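Copper chaperone PCu(A)C (Methylosinus trichosporium OB3b, PDB 6P1F) probably acts as a periplasmic copper chaperone, its PCuAC domain binding copper through a histidine brace. Local coordinates at residues G6-E11 with E106-V111; P13-P18 with A99-V104; F54-H59 with D65-P70. One frame throughout, in Å; residues are numbered along the deposited sequence.

Contact 1: residues G6-E11 with E106-V111; sequences GKIKIE and EKAGEV
Ile8 and Ala108 meet where strands 8-16 and 109-118, parallel neighbours in the cupredoxin-like β-sandwich expected of a PCuAC domain, start out apart. The CG1 methylene of Ile8 rests on the Ala108 methyl, 3.6 Å from CG1 to CB. Gly6, with positive phi, closes the end of the patch, its CA 4.5 Å from Ala108 CB; a β-carbon on Gly6 would sit only 3.2 Å from that same methyl. One step further along, Ile10 reaches for Val111, and its CD1 stops 3.7 Å from Val111 CG1. The two side chains run antiparallel, alongside one another, and bridge a backbone gap of 9.2 Å between the CA atoms of Ile10 and Val111. Ile10 manages this with chi2 at 97°, away from a staggered value, which swings CD1 out toward the valine. Residues 6-10 and 108-111 run about 50° apart.

Further out, Leu103 of strand 98-105 touches Ile10 and Val111, and Phe105 touches Ile8 and Val111; Tyr3 and Val5 of strand 2-5 also lie on Val111, and Val5 on Ala108. The side chain of Ile10 lies about 8 Å from that of His12, which binds copper in another structure of this protein. The turn at 106-108 is pinned by Asp39, which fixes the methyl of Ala108 in front of Ile8: OD1 accepts the backbone N-H of Lys107, and OD2 that of Ala108.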
ATOM      1  N   GLY A   6      11.906  -7.727   9.297  1.00 17.85           N
ATOM      2  CA  GLY A   6      12.982  -8.335   8.505  1.00 18.53           C
ATOM      3  C   GLY A   6      13.808  -7.312   7.746  1.00 15.20           C
ATOM      4  O   GLY A   6      14.173  -6.272   8.262  1.00 20.82           O
ATOM      5  N   LYS A   7      14.024  -7.589   6.452  1.00 16.41           N
ATOM      6  CA  LYS A   7      14.776  -6.721   5.555  1.00 19.26           C
ATOM      7  C   LYS A   7      13.831  -5.842   4.681  1.00 15.47           C
ATOM      8  O   LYS A   7      14.288  -5.147   3.775  1.00 18.07           O
ATOM      9  CB  LYS A   7      15.682  -7.594   4.665  1.00 20.27           C
ATOM     10  CG  LYS A   7      16.722  -8.404   5.451  1.00 24.35           C
ATOM     11  CD  LYS A   7      17.883  -7.509   5.843  1.00 33.84           C
ATOM     12  CE  LYS A   7      19.188  -8.297   5.887  1.00 45.64           C
ATOM     13  NZ  LYS A   7      19.080  -9.525   6.741  1.00 57.85           N
ATOM     14  N   ILE A   8      12.536  -5.865   4.995  1.00 13.02           N
ATOM     15  CA  ILE A   8      11.529  -5.025   4.349  1.00 13.01           C
ATOM     16  C   ILE A   8      11.319  -3.729   5.101  1.00 15.60           C
ATOM     17  O   ILE A   8      11.248  -3.728   6.332  1.00 17.48           O
ATOM     18  CB  ILE A   8      10.175  -5.763   4.278  1.00 18.59           C
ATOM     19  CG1 ILE A   8      10.288  -6.955   3.343  1.00 16.29           C
ATOM     20  CG2 ILE A   8       9.053  -4.835   3.858  1.00 18.70           C
ATOM     21  CD1 ILE A   8      10.509  -6.560   1.900  1.00 17.99           C
ATOM     22  N   LYS A   9      11.254  -2.610   4.364  1.00 14.20           N
ATOM     23  CA  LYS A   9      10.860  -1.347   4.965  1.00 14.47           C
ATOM     24  C   LYS A   9       9.687  -0.825   4.216  1.00 15.55           C
ATOM     25  O   LYS A   9       9.610  -0.981   3.006  1.00 16.83           O
ATOM     26  CB  LYS A   9      11.983  -0.291   4.915  1.00 16.45           C
ATOM     27  CG  LYS A   9      13.075  -0.589   5.925  1.00 18.71           C
ATOM     28  CD  LYS A   9      13.964   0.647   6.178  1.00 29.31           C
ATOM     29  CE  LYS A   9      14.887   0.388   7.369  1.00 35.25           C
ATOM     30  NZ  LYS A   9      15.539   1.639   7.881  1.00 39.78           N
ATOM     31  N   ILE A  10       8.789  -0.161   4.922  1.00 13.69           N
ATOM     32  CA  ILE A  10       7.666   0.513   4.278  1.00 15.03           C
ATOM     33  C   ILE A  10       7.746   1.960   4.728  1.00 15.79           C
ATOM     34  O   ILE A  10       7.731   2.231   5.924  1.00 18.80           O
ATOM     35  CB  ILE A  10       6.314  -0.112   4.675  1.00 18.14           C
ATOM     36  CG1 ILE A  10       6.271  -1.619   4.321  1.00 18.56           C
ATOM     37  CG2 ILE A  10       5.159   0.635   3.995  1.00 18.93           C
ATOM     38  CD1 ILE A  10       6.622  -2.567   5.511  1.00 24.59           C
ATOM     39  N   GLU A  11       7.839   2.889   3.778  1.00 13.89           N
ATOM     40  CA  GLU A  11       8.039   4.299   4.135  1.00 16.20           C
ATOM     41  C   GLU A  11       6.812   5.113   3.802  1.00 16.84           C
ATOM     42  O   GLU A  11       6.303   5.033   2.682  1.00 17.28           O
ATOM     43  CB  GLU A  11       9.236   4.890   3.378  1.00 18.93           C
ATOM     44  CG  GLU A  11      10.538   4.107   3.553  1.00 21.71           C
ATOM     45  CD  GLU A  11      11.280   4.423   4.848  1.00 27.18           C
ATOM     46  OE1 GLU A  11      10.805   5.256   5.670  1.00 23.27           O
ATOM     47  OE2 GLU A  11      12.369   3.832   5.024  1.00 26.51           O
ATOM     48  N   GLU A 106       5.799 -12.766   2.273  1.00 17.71           N
ATOM     49  CA  GLU A 106       6.098 -14.181   2.233  1.00 20.35           C
ATOM     50  C   GLU A 106       7.320 -14.557   3.073  1.00 20.04           C
ATOM     51  O   GLU A 106       7.273 -15.524   3.836  1.00 23.49           O
ATOM     52  CB  GLU A 106       6.315 -14.586   0.775  1.00 20.88           C
ATOM     53  CG  GLU A 106       6.551 -16.055   0.578  1.00 31.93           C
ATOM     54  CD  GLU A 106       6.619 -16.374  -0.900  1.00 54.06           C
ATOM     55  OE1 GLU A 106       7.697 -16.176  -1.507  1.00 55.05           O
ATOM     56  OE2 GLU A 106       5.578 -16.774  -1.459  1.00 66.80           O
ATOM     57  N   LYS A 107       8.394 -13.787   2.971  1.00 17.16           N
ATOM     58  CA  LYS A 107       9.614 -14.105   3.710  1.00 18.43           C
ATOM     59  C   LYS A 107       9.674 -13.312   4.999  1.00 19.46           C
ATOM     60  O   LYS A 107       9.807 -13.894   6.096  1.00 21.68           O
ATOM     61  CB  LYS A 107      10.853 -13.836   2.858  1.00 27.06           C
ATOM     62  CG  LYS A 107      10.868 -14.600   1.547  1.00 33.43           C
ATOM     63  CD  LYS A 107      10.697 -16.103   1.765  1.00 36.11           C
ATOM     64  CE  LYS A 107      10.798 -16.872   0.444  1.00 52.75           C
ATOM     65  NZ  LYS A 107      10.750 -18.344   0.675  1.00 61.29           N
ATOM     66  N   ALA A 108       9.500 -12.000   4.893  1.00 19.48           N
ATOM     67  CA  ALA A 108       9.729 -11.145   6.059  1.00 18.68           C
ATOM     68  C   ALA A 108       8.658 -11.282   7.131  1.00 21.76           C
ATOM     69  O   ALA A 108       8.945 -11.032   8.311  1.00 22.81           O
ATOM     70  CB  ALA A 108       9.842  -9.709   5.641  1.00 18.37           C
ATOM     71  N   GLY A 109       7.437 -11.647   6.759  1.00 17.27           N
ATOM     72  CA  GLY A 109       6.356 -11.804   7.715  1.00 18.38           C
ATOM     73  C   GLY A 109       5.437 -10.605   7.780  1.00 19.87           C
ATOM     74  O   GLY A 109       5.337  -9.871   6.811  1.00 18.24           O
ATOM     75  N   GLU A 110       4.752 -10.424   8.915  1.00 17.02           N
ATOM     76  CA  GLU A 110       3.636  -9.473   9.009  1.00 16.95           C
ATOM     77  C   GLU A 110       4.042  -8.171   9.691  1.00 17.30           C
ATOM     78  O   GLU A 110       4.845  -8.168  10.630  1.00 18.89           O
ATOM     79  CB  GLU A 110       2.448 -10.107   9.759  1.00 19.52           C
ATOM     80  CG  GLU A 110       1.828 -11.309   9.038  1.00 22.44           C
ATOM     81  CD  GLU A 110       0.729 -11.977   9.852  1.00 48.67           C
ATOM     82  OE1 GLU A 110       1.061 -12.808  10.723  1.00 65.30           O
ATOM     83  OE2 GLU A 110      -0.464 -11.671   9.625  1.00 54.51           O
ATOM     84  N   VAL A 111       3.531  -7.061   9.159  1.00 16.51           N
ATOM     85  CA  VAL A 111       3.753  -5.762   9.793  1.00 15.77           C
ATOM     86  C   VAL A 111       2.461  -4.983   9.680  1.00 19.20           C
ATOM     87  O   VAL A 111       1.852  -4.929   8.621  1.00 17.53           O
ATOM     88  CB  VAL A 111       4.932  -5.026   9.125  1.00 16.35           C
ATOM     89  CG1 VAL A 111       4.772  -4.959   7.598  1.00 19.60           C
ATOM     90  CG2 VAL A 111       5.178  -3.643   9.764  1.00 18.30           C
TER

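Contact 2: residues P13-P18 with A99-V104; sequences PWLRAP and AEMTLV
Leu15 holds CG between its backbone N and carbonyl carbon, chi1 61°, and a chi2 of 92°, off the staggered values, turns CD2 toward strand 98-105. Met101 starts in the same way, chi1 62°, then extends through CG to SD and bends at the last torsion, which brings CE round to the leucine. Ala99 needs no such adjustment, because its CB already points at the opposite segment.

The result is a three-way meeting of methyl groups. Leu15 CD2 sits 3.9 Å from Ala99 CB and 4.3 Å from Met101 CE, while CE and the Ala99 CB are themselves 4.1 Å apart, so the three carbons form a nearly equilateral triangle. A single branch of the leucine therefore serves both partners. The interaction is purely apolar and small, 69 Å² in all, yet all three residues are buried close to the centre of the chain, inside a curled sheet consistent with the cupredoxin-like β-sandwich of PCuAC domains.

The two strands are not paired with each other. Strand 109-118 is bonded to both, parallel to 8-16 and antiparallel to 98-105, and the backbone of Leu15 is hydrogen-bonded to Ala116 and Glu118 on it. Leu15 and Ala99 thus face each other across an intervening strand, with their CA atoms 8.6 Å apart, on the inward side of the sheet. Other core residues crowd in around the triangle: Leu86 of strand 73-89 against Leu15, Met92 against Ala99, and Leu27 and Ile113 against Met101. From Leu15 it is about 9 Å, side chain to side chain, to His83, a zinc ligand in another structure of this protein.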
ATOM      1  N   PRO A  13       3.472   5.370   4.287  1.00 15.98           N
ATOM      2  CA  PRO A  13       2.219   4.970   3.628  1.00 17.38           C
ATOM      3  C   PRO A  13       1.126   6.003   3.828  1.00 16.93           C
ATOM      4  O   PRO A  13       0.906   6.528   4.939  1.00 17.42           O
ATOM      5  CB  PRO A  13       1.866   3.647   4.310  1.00 16.52           C
ATOM      6  CG  PRO A  13       2.550   3.740   5.706  1.00 14.88           C
ATOM      7  CD  PRO A  13       3.815   4.486   5.425  1.00 14.04           C
ATOM      8  N   TRP A  14       0.422   6.320   2.744  1.00 16.73           N
ATOM      9  CA  TRP A  14      -0.693   7.242   2.866  1.00 14.66           C
ATOM     10  C   TRP A  14      -1.716   6.905   1.802  1.00 18.05           C
ATOM     11  O   TRP A  14      -1.386   6.234   0.831  1.00 16.73           O
ATOM     12  CB  TRP A  14      -0.237   8.708   2.710  1.00 16.43           C
ATOM     13  CG  TRP A  14       0.354   9.080   1.366  1.00 15.69           C
ATOM     14  CD1 TRP A  14       1.625   8.842   0.928  1.00 17.13           C
ATOM     15  CD2 TRP A  14      -0.323   9.755   0.293  1.00 17.29           C
ATOM     16  NE1 TRP A  14       1.779   9.318  -0.372  1.00 19.64           N
ATOM     17  CE2 TRP A  14       0.605   9.907  -0.759  1.00 19.74           C
ATOM     18  CE3 TRP A  14      -1.627  10.261   0.137  1.00 17.66           C
ATOM     19  CZ2 TRP A  14       0.273  10.563  -1.968  1.00 19.58           C
ATOM     20  CZ3 TRP A  14      -1.954  10.906  -1.068  1.00 18.04           C
ATOM     21  CH2 TRP A  14      -1.012  11.035  -2.095  1.00 18.79           C
ATOM     22  N   LEU A  15      -2.935   7.386   1.986  1.00 16.34           N
ATOM     23  CA  LEU A  15      -3.984   7.134   0.982  1.00 15.41           C
ATOM     24  C   LEU A  15      -4.822   8.369   0.779  1.00 20.19           C
ATOM     25  O   LEU A  15      -4.917   9.240   1.652  1.00 18.12           O
ATOM     26  CB  LEU A  15      -4.860   5.956   1.407  1.00 14.97           C
ATOM     27  CG  LEU A  15      -5.646   6.037   2.722  1.00 15.71           C
ATOM     28  CD1 LEU A  15      -7.071   6.596   2.537  1.00 21.73           C
ATOM     29  CD2 LEU A  15      -5.728   4.637   3.357  1.00 20.82           C
ATOM     30  N   ARG A  16      -5.414   8.458  -0.401  1.00 16.14           N
ATOM     31  CA  ARG A  16      -6.442   9.450  -0.672  1.00 16.85           C
ATOM     32  C   ARG A  16      -7.763   8.989  -0.131  1.00 20.26           C
ATOM     33  O   ARG A  16      -8.236   7.895  -0.478  1.00 18.28           O
ATOM     34  CB  ARG A  16      -6.558   9.669  -2.174  1.00 17.58           C
ATOM     35  CG  ARG A  16      -5.437  10.441  -2.760  1.00 18.06           C
ATOM     36  CD  ARG A  16      -5.579  10.459  -4.259  1.00 19.03           C
ATOM     37  NE  ARG A  16      -4.769  11.497  -4.887  1.00 20.85           N
ATOM     38  CZ  ARG A  16      -4.672  11.662  -6.201  1.00 21.27           C
ATOM     39  NH1 ARG A  16      -5.331  10.840  -7.015  1.00 22.39           N
ATOM     40  NH2 ARG A  16      -3.915  12.627  -6.706  1.00 21.57           N
ATOM     41  N   ALA A  17      -8.397   9.807   0.706  1.00 19.75           N
ATOM     42  CA  ALA A  17      -9.679   9.402   1.249  1.00 18.75           C
ATOM     43  C   ALA A  17     -10.643   9.202   0.079  1.00 22.84           C
ATOM     44  O   ALA A  17     -10.555   9.925  -0.905  1.00 20.84           O
ATOM     45  CB  ALA A  17     -10.204  10.432   2.213  1.00 21.18           C
ATOM     46  N   PRO A  18     -11.536   8.207   0.169  1.00 21.49           N
ATOM     47  CA  PRO A  18     -12.502   8.069  -0.931  1.00 20.12           C
ATOM     48  C   PRO A  18     -13.407   9.300  -1.048  1.00 17.99           C
ATOM     49  O   PRO A  18     -13.783   9.936  -0.048  1.00 22.40           O
ATOM     50  CB  PRO A  18     -13.305   6.811  -0.568  1.00 22.49           C
ATOM     51  CG  PRO A  18     -13.054   6.587   0.894  1.00 27.31           C
ATOM     52  CD  PRO A  18     -11.724   7.204   1.225  1.00 23.08           C
ATOM     53  N   ALA A  99      -5.354   4.791   8.688  1.00 18.28           N
ATOM     54  CA  ALA A  99      -6.085   3.557   8.470  1.00 18.87           C
ATOM     55  C   ALA A  99      -5.160   2.372   8.766  1.00 16.75           C
ATOM     56  O   ALA A  99      -4.096   2.253   8.157  1.00 19.38           O
ATOM     57  CB  ALA A  99      -6.594   3.495   7.008  1.00 23.62           C
ATOM     58  N   GLU A 100      -5.541   1.552   9.742  1.00 17.99           N
ATOM     59  CA  GLU A 100      -4.727   0.407  10.145  1.00 18.26           C
ATOM     60  C   GLU A 100      -4.894  -0.761   9.201  1.00 18.71           C
ATOM     61  O   GLU A 100      -6.013  -1.152   8.868  1.00 22.86           O
ATOM     62  CB  GLU A 100      -5.099  -0.029  11.563  1.00 26.45           C
ATOM     63  CG  GLU A 100      -4.265  -1.229  12.080  1.00 31.20           C
ATOM     64  CD  GLU A 100      -4.600  -1.604  13.529  1.00 44.84           C
ATOM     65  OE1 GLU A 100      -5.729  -2.067  13.790  1.00 50.28           O
ATOM     66  OE2 GLU A 100      -3.736  -1.418  14.406  1.00 39.78           O
ATOM     67  N   MET A 101      -3.782  -1.298   8.725  1.00 15.57           N
ATOM     68  CA  MET A 101      -3.878  -2.514   7.936  1.00 15.73           C
ATOM     69  C   MET A 101      -2.620  -3.356   8.126  1.00 18.75           C
ATOM     70  O   MET A 101      -1.560  -2.853   8.462  1.00 18.82           O
ATOM     71  CB  MET A 101      -4.103  -2.164   6.461  1.00 18.69           C
ATOM     72  CG  MET A 101      -2.953  -1.371   5.864  1.00 19.51           C
ATOM     73  SD  MET A 101      -3.409  -0.610   4.275  1.00 20.40           S
ATOM     74  CE  MET A 101      -4.459   0.751   4.831  1.00 20.19           C
ATOM     75  N   THR A 102      -2.721  -4.655   7.900  1.00 14.89           N
ATOM     76  CA  THR A 102      -1.555  -5.501   8.086  1.00 15.69           C
ATOM     77  C   THR A 102      -1.012  -5.968   6.740  1.00 17.80           C
ATOM     78  O   THR A 102      -1.751  -6.526   5.944  1.00 19.00           O
ATOM     79  CB  THR A 102      -1.892  -6.699   8.966  1.00 18.98           C
ATOM     80  OG1 THR A 102      -2.319  -6.201  10.249  1.00 21.13           O
ATOM     81  CG2 THR A 102      -0.675  -7.573   9.148  1.00 19.88           C
ATOM     82  N   LEU A 103       0.274  -5.732   6.493  1.00 16.20           N
ATOM     83  CA  LEU A 103       0.919  -6.239   5.277  1.00 15.77           C
ATOM     84  C   LEU A 103       1.517  -7.596   5.557  1.00 18.89           C
ATOM     85  O   LEU A 103       2.124  -7.790   6.601  1.00 18.78           O
ATOM     86  CB  LEU A 103       2.003  -5.294   4.814  1.00 16.53           C
ATOM     87  CG  LEU A 103       1.550  -3.843   4.627  1.00 19.36           C
ATOM     88  CD1 LEU A 103       2.746  -2.988   4.110  1.00 22.55           C
ATOM     89  CD2 LEU A 103       0.366  -3.718   3.699  1.00 21.19           C
ATOM     90  N   VAL A 104       1.362  -8.535   4.625  1.00 14.87           N
ATOM     91  CA  VAL A 104       1.932  -9.867   4.806  1.00 15.13           C
ATOM     92  C   VAL A 104       2.989 -10.112   3.750  1.00 15.04           C
ATOM     93  O   VAL A 104       2.673 -10.095   2.558  1.00 17.49           O
ATOM     94  CB  VAL A 104       0.865 -10.949   4.688  1.00 18.23           C
ATOM     95  CG1 VAL A 104       1.482 -12.347   4.945  1.00 18.82           C
ATOM     96  CG2 VAL A 104      -0.276 -10.655   5.666  1.00 21.79           C
TER

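Contact 3: residues F54-H59 with D65-P70; sequences FHIAPH and DAIYLP
Segments 54-59 and 65-70 come closest at their first residues, where the CA atoms of Phe54 and Asp65 lie 5.9 Å apart, and they separate from there. Neither is the other's sheet partner: strand 49-55 pairs with 73-89, and strand 67-69 with 39-45. A backbone hydrogen bond between Phe54 and Glu64 closes the loop that joins them.

Phe54 fills the space between. Its CG is anti to the carbonyl carbon, chi1 -60°, which sends the ring toward Ile67. Ile67 crosses it at about a right angle and lays its CG1 over one ring face, a CH-pi contact 3.7 Å from CG1 to the ring centroid and 18° off the normal. Ile67 CD1 lies on the same face, directly over Phe54 CD1 at 3.4 Å. At the ring edge comes the Asp65-Ala66 peptide, with the Asp65 carbonyl carbon in the ring plane and Ala66 N 3.6 Å from Phe54 CD2. Ile56 adds its CD1, 4.0 Å from Ile67 CG2. With Phe54 replaced by an alanine, Ile67 CG1 would probably lose the face it packs on, and a gap is likely to open beside the 65-66 peptide.

His55 turns elsewhere: its ring stacks on His83, and its ND1 bonds to Leu60 O. His55, His59, His83 and Glu85 are zinc ligands in another structure of this protein, so the packing around Phe54 lies beside a histidine-rich metal site, without metal in this apo model.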
ATOM      1  N   PHE A  54      -2.787  -4.137  -6.907  1.00 15.74           N
ATOM      2  CA  PHE A  54      -1.543  -3.423  -7.101  1.00 14.39           C
ATOM      3  C   PHE A  54      -1.372  -3.060  -8.556  1.00 17.49           C
ATOM      4  O   PHE A  54      -1.614  -3.866  -9.458  1.00 17.46           O
ATOM      5  CB  PHE A  54      -0.368  -4.253  -6.627  1.00 14.97           C
ATOM      6  CG  PHE A  54      -0.431  -4.630  -5.166  1.00 15.45           C
ATOM      7  CD1 PHE A  54      -0.086  -3.714  -4.198  1.00 19.08           C
ATOM      8  CD2 PHE A  54      -0.813  -5.901  -4.769  1.00 18.33           C
ATOM      9  CE1 PHE A  54      -0.130  -4.069  -2.847  1.00 16.26           C
ATOM     10  CE2 PHE A  54      -0.831  -6.267  -3.423  1.00 22.81           C
ATOM     11  CZ  PHE A  54      -0.496  -5.332  -2.463  1.00 20.80           C
ATOM     12  N   HIS A  55      -0.997  -1.810  -8.784  1.00 14.78           N
ATOM     13  CA  HIS A  55      -0.645  -1.339 -10.117  1.00 16.01           C
ATOM     14  C   HIS A  55       0.805  -0.912 -10.105  1.00 21.31           C
ATOM     15  O   HIS A  55       1.144   0.107  -9.536  1.00 22.40           O
ATOM     16  CB  HIS A  55      -1.541  -0.178 -10.518  1.00 16.04           C
ATOM     17  CG  HIS A  55      -2.978  -0.549 -10.657  1.00 16.56           C
ATOM     18  ND1 HIS A  55      -3.570  -0.736 -11.887  1.00 22.18           N
ATOM     19  CD2 HIS A  55      -3.943  -0.769  -9.737  1.00 20.01           C
ATOM     20  CE1 HIS A  55      -4.843  -1.041 -11.719  1.00 27.04           C
ATOM     21  NE2 HIS A  55      -5.096  -1.069 -10.427  1.00 23.03           N
ATOM     22  N   ILE A  56       1.673  -1.706 -10.717  1.00 20.67           N
ATOM     23  CA  ILE A  56       3.094  -1.427 -10.606  1.00 20.33           C
ATOM     24  C   ILE A  56       3.725  -1.449 -11.982  1.00 26.38           C
ATOM     25  O   ILE A  56       3.170  -2.017 -12.920  1.00 24.38           O
ATOM     26  CB  ILE A  56       3.816  -2.433  -9.668  1.00 28.58           C
ATOM     27  CG1 ILE A  56       3.763  -3.841 -10.250  1.00 36.34           C
ATOM     28  CG2 ILE A  56       3.210  -2.395  -8.242  1.00 31.39           C
ATOM     29  CD1 ILE A  56       4.668  -4.822  -9.516  1.00 42.42           C
ATOM     30  N   ALA A  57       4.863  -0.789 -12.112  1.00 27.51           N
ATOM     31  CA  ALA A  57       5.557  -0.705 -13.393  1.00 30.13           C
ATOM     32  C   ALA A  57       6.296  -1.997 -13.696  1.00 36.46           C
ATOM     33  O   ALA A  57       6.699  -2.727 -12.786  1.00 38.39           O
ATOM     34  CB  ALA A  57       6.521   0.481 -13.382  1.00 30.36           C
ATOM     35  N   PRO A  58       6.459  -2.313 -14.988  1.00 28.49           N
ATOM     36  CA  PRO A  58       5.845  -1.586 -16.098  1.00 27.67           C
ATOM     37  C   PRO A  58       4.394  -2.029 -16.315  1.00 33.03           C
ATOM     38  O   PRO A  58       3.975  -3.035 -15.731  1.00 43.55           O
ATOM     39  CB  PRO A  58       6.725  -1.978 -17.282  1.00 30.88           C
ATOM     40  CG  PRO A  58       7.164  -3.374 -16.948  1.00 30.30           C
ATOM     41  CD  PRO A  58       7.316  -3.421 -15.449  1.00 40.60           C
ATOM     42  N   HIS A  59       3.668  -1.268 -17.132  1.00 24.77           N
ATOM     43  CA  HIS A  59       2.267  -1.509 -17.481  1.00 23.18           C
ATOM     44  C   HIS A  59       1.351  -1.280 -16.300  1.00 24.17           C
ATOM     45  O   HIS A  59       0.846  -2.208 -15.670  1.00 27.14           O
ATOM     46  CB  HIS A  59       2.102  -2.903 -18.090  1.00 22.24           C
ATOM     47  CG  HIS A  59       2.893  -3.055 -19.337  1.00 24.57           C
ATOM     48  ND1 HIS A  59       4.008  -3.851 -19.432  1.00 27.46           N
ATOM     49  CD2 HIS A  59       2.783  -2.403 -20.519  1.00 21.50           C
ATOM     50  CE1 HIS A  59       4.540  -3.713 -20.638  1.00 24.90           C
ATOM     51  NE2 HIS A  59       3.810  -2.852 -21.317  1.00 31.38           N
ATOM     52  N   ASP A  65      -2.451  -9.071  -7.562  1.00 14.08           N
ATOM     53  CA  ASP A  65      -2.897  -9.115  -6.161  1.00 15.68           C
ATOM     54  C   ASP A  65      -1.793  -9.416  -5.165  1.00 17.85           C
ATOM     55  O   ASP A  65      -2.062  -9.680  -3.983  1.00 20.00           O
ATOM     56  CB  ASP A  65      -4.052 -10.128  -6.025  1.00 18.78           C
ATOM     57  CG  ASP A  65      -3.601 -11.552  -6.083  1.00 20.69           C
ATOM     58  OD1 ASP A  65      -2.440 -11.840  -6.419  1.00 23.92           O
ATOM     59  OD2 ASP A  65      -4.465 -12.408  -5.782  1.00 26.41           O
ATOM     60  N   ALA A  66      -0.563  -9.341  -5.649  1.00 16.21           N
ATOM     61  CA  ALA A  66       0.639  -9.476  -4.839  1.00 17.47           C
ATOM     62  C   ALA A  66       1.712  -8.650  -5.533  1.00 23.09           C
ATOM     63  O   ALA A  66       1.538  -8.251  -6.682  1.00 24.96           O
ATOM     64  CB  ALA A  66       1.059 -10.925  -4.698  1.00 18.20           C
ATOM     65  N   ILE A  67       2.797  -8.348  -4.837  1.00 17.42           N
ATOM     66  CA  ILE A  67       3.916  -7.715  -5.506  1.00 18.63           C
ATOM     67  C   ILE A  67       5.137  -8.590  -5.310  1.00 18.69           C
ATOM     68  O   ILE A  67       5.511  -8.833  -4.174  1.00 16.76           O
ATOM     69  CB  ILE A  67       4.243  -6.321  -4.935  1.00 21.67           C
ATOM     70  CG1 ILE A  67       3.041  -5.379  -4.969  1.00 27.54           C
ATOM     71  CG2 ILE A  67       5.423  -5.706  -5.698  1.00 22.14           C
ATOM     72  CD1 ILE A  67       3.348  -4.010  -4.317  1.00 23.85           C
ATOM     73  N   TYR A  68       5.741  -9.078  -6.394  1.00 17.70           N
ATOM     74  CA  TYR A  68       7.046  -9.707  -6.256  1.00 17.39           C
ATOM     75  C   TYR A  68       8.106  -8.615  -6.131  1.00 16.02           C
ATOM     76  O   TYR A  68       8.182  -7.690  -6.940  1.00 17.18           O
ATOM     77  CB  TYR A  68       7.335 -10.611  -7.468  1.00 18.72           C
ATOM     78  CG  TYR A  68       8.726 -11.211  -7.517  1.00 15.90           C
ATOM     79  CD1 TYR A  68       9.049 -12.355  -6.781  1.00 17.53           C
ATOM     80  CD2 TYR A  68       9.704 -10.658  -8.328  1.00 20.62           C
ATOM     81  CE1 TYR A  68      10.312 -12.926  -6.866  1.00 16.98           C
ATOM     82  CE2 TYR A  68      10.959 -11.222  -8.421  1.00 18.92           C
ATOM     83  CZ  TYR A  68      11.262 -12.346  -7.679  1.00 18.72           C
ATOM     84  OH  TYR A  68      12.523 -12.881  -7.802  1.00 23.40           O
ATOM     85  N   LEU A  69       8.911  -8.731  -5.089  1.00 18.48           N
ATOM     86  CA  LEU A  69      10.001  -7.817  -4.822  1.00 17.92           C
ATOM     87  C   LEU A  69      11.352  -8.467  -5.027  1.00 17.75           C
ATOM     88  O   LEU A  69      11.759  -9.259  -4.189  1.00 19.22           O
ATOM     89  CB  LEU A  69       9.912  -7.366  -3.369  1.00 16.60           C
ATOM     90  CG  LEU A  69       8.563  -6.742  -3.045  1.00 21.43           C
ATOM     91  CD1 LEU A  69       8.309  -6.812  -1.542  1.00 23.89           C
ATOM     92  CD2 LEU A  69       8.637  -5.302  -3.522  1.00 23.34           C
ATOM     93  N   PRO A  70      12.053  -8.142  -6.117  1.00 16.83           N
ATOM     94  CA  PRO A  70      13.404  -8.660  -6.358  1.00 16.04           C
ATOM     95  C   PRO A  70      14.329  -8.297  -5.204  1.00 17.14           C
ATOM     96  O   PRO A  70      14.024  -7.352  -4.465  1.00 18.15           O
ATOM     97  CB  PRO A  70      13.844  -7.945  -7.636  1.00 22.48           C
ATOM     98  CG  PRO A  70      12.588  -7.595  -8.321  1.00 18.57           C
ATOM     99  CD  PRO A  70      11.535  -7.376  -7.267  1.00 19.87           C
TER

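From the N terminus, the chain enters contact 1 at 6-11 and, on the same strand 8-16, contact 2 at 13-18. Contact 3 then closes a short loop between 54-59 and 65-70, tying the end of strand 49-55 to 67-69. Later, 99-104 closes contact 2, joining 8-16 to 98-105 across 109-118, and 106-111 closes contact 1, joining 8-16 to the start of 109-118. The three nest without crossing, 3 within 2 and 2 within 1, all in one mixed sheet. Contacts 1 and 2 touch through Val111 O and Leu103 N, a probable hydrogen bond at 2.8 Å; contact 3 meets contact 1 where Ile8 touches Leu69, but stays about 6 Å from contact 2 at the nearest atoms.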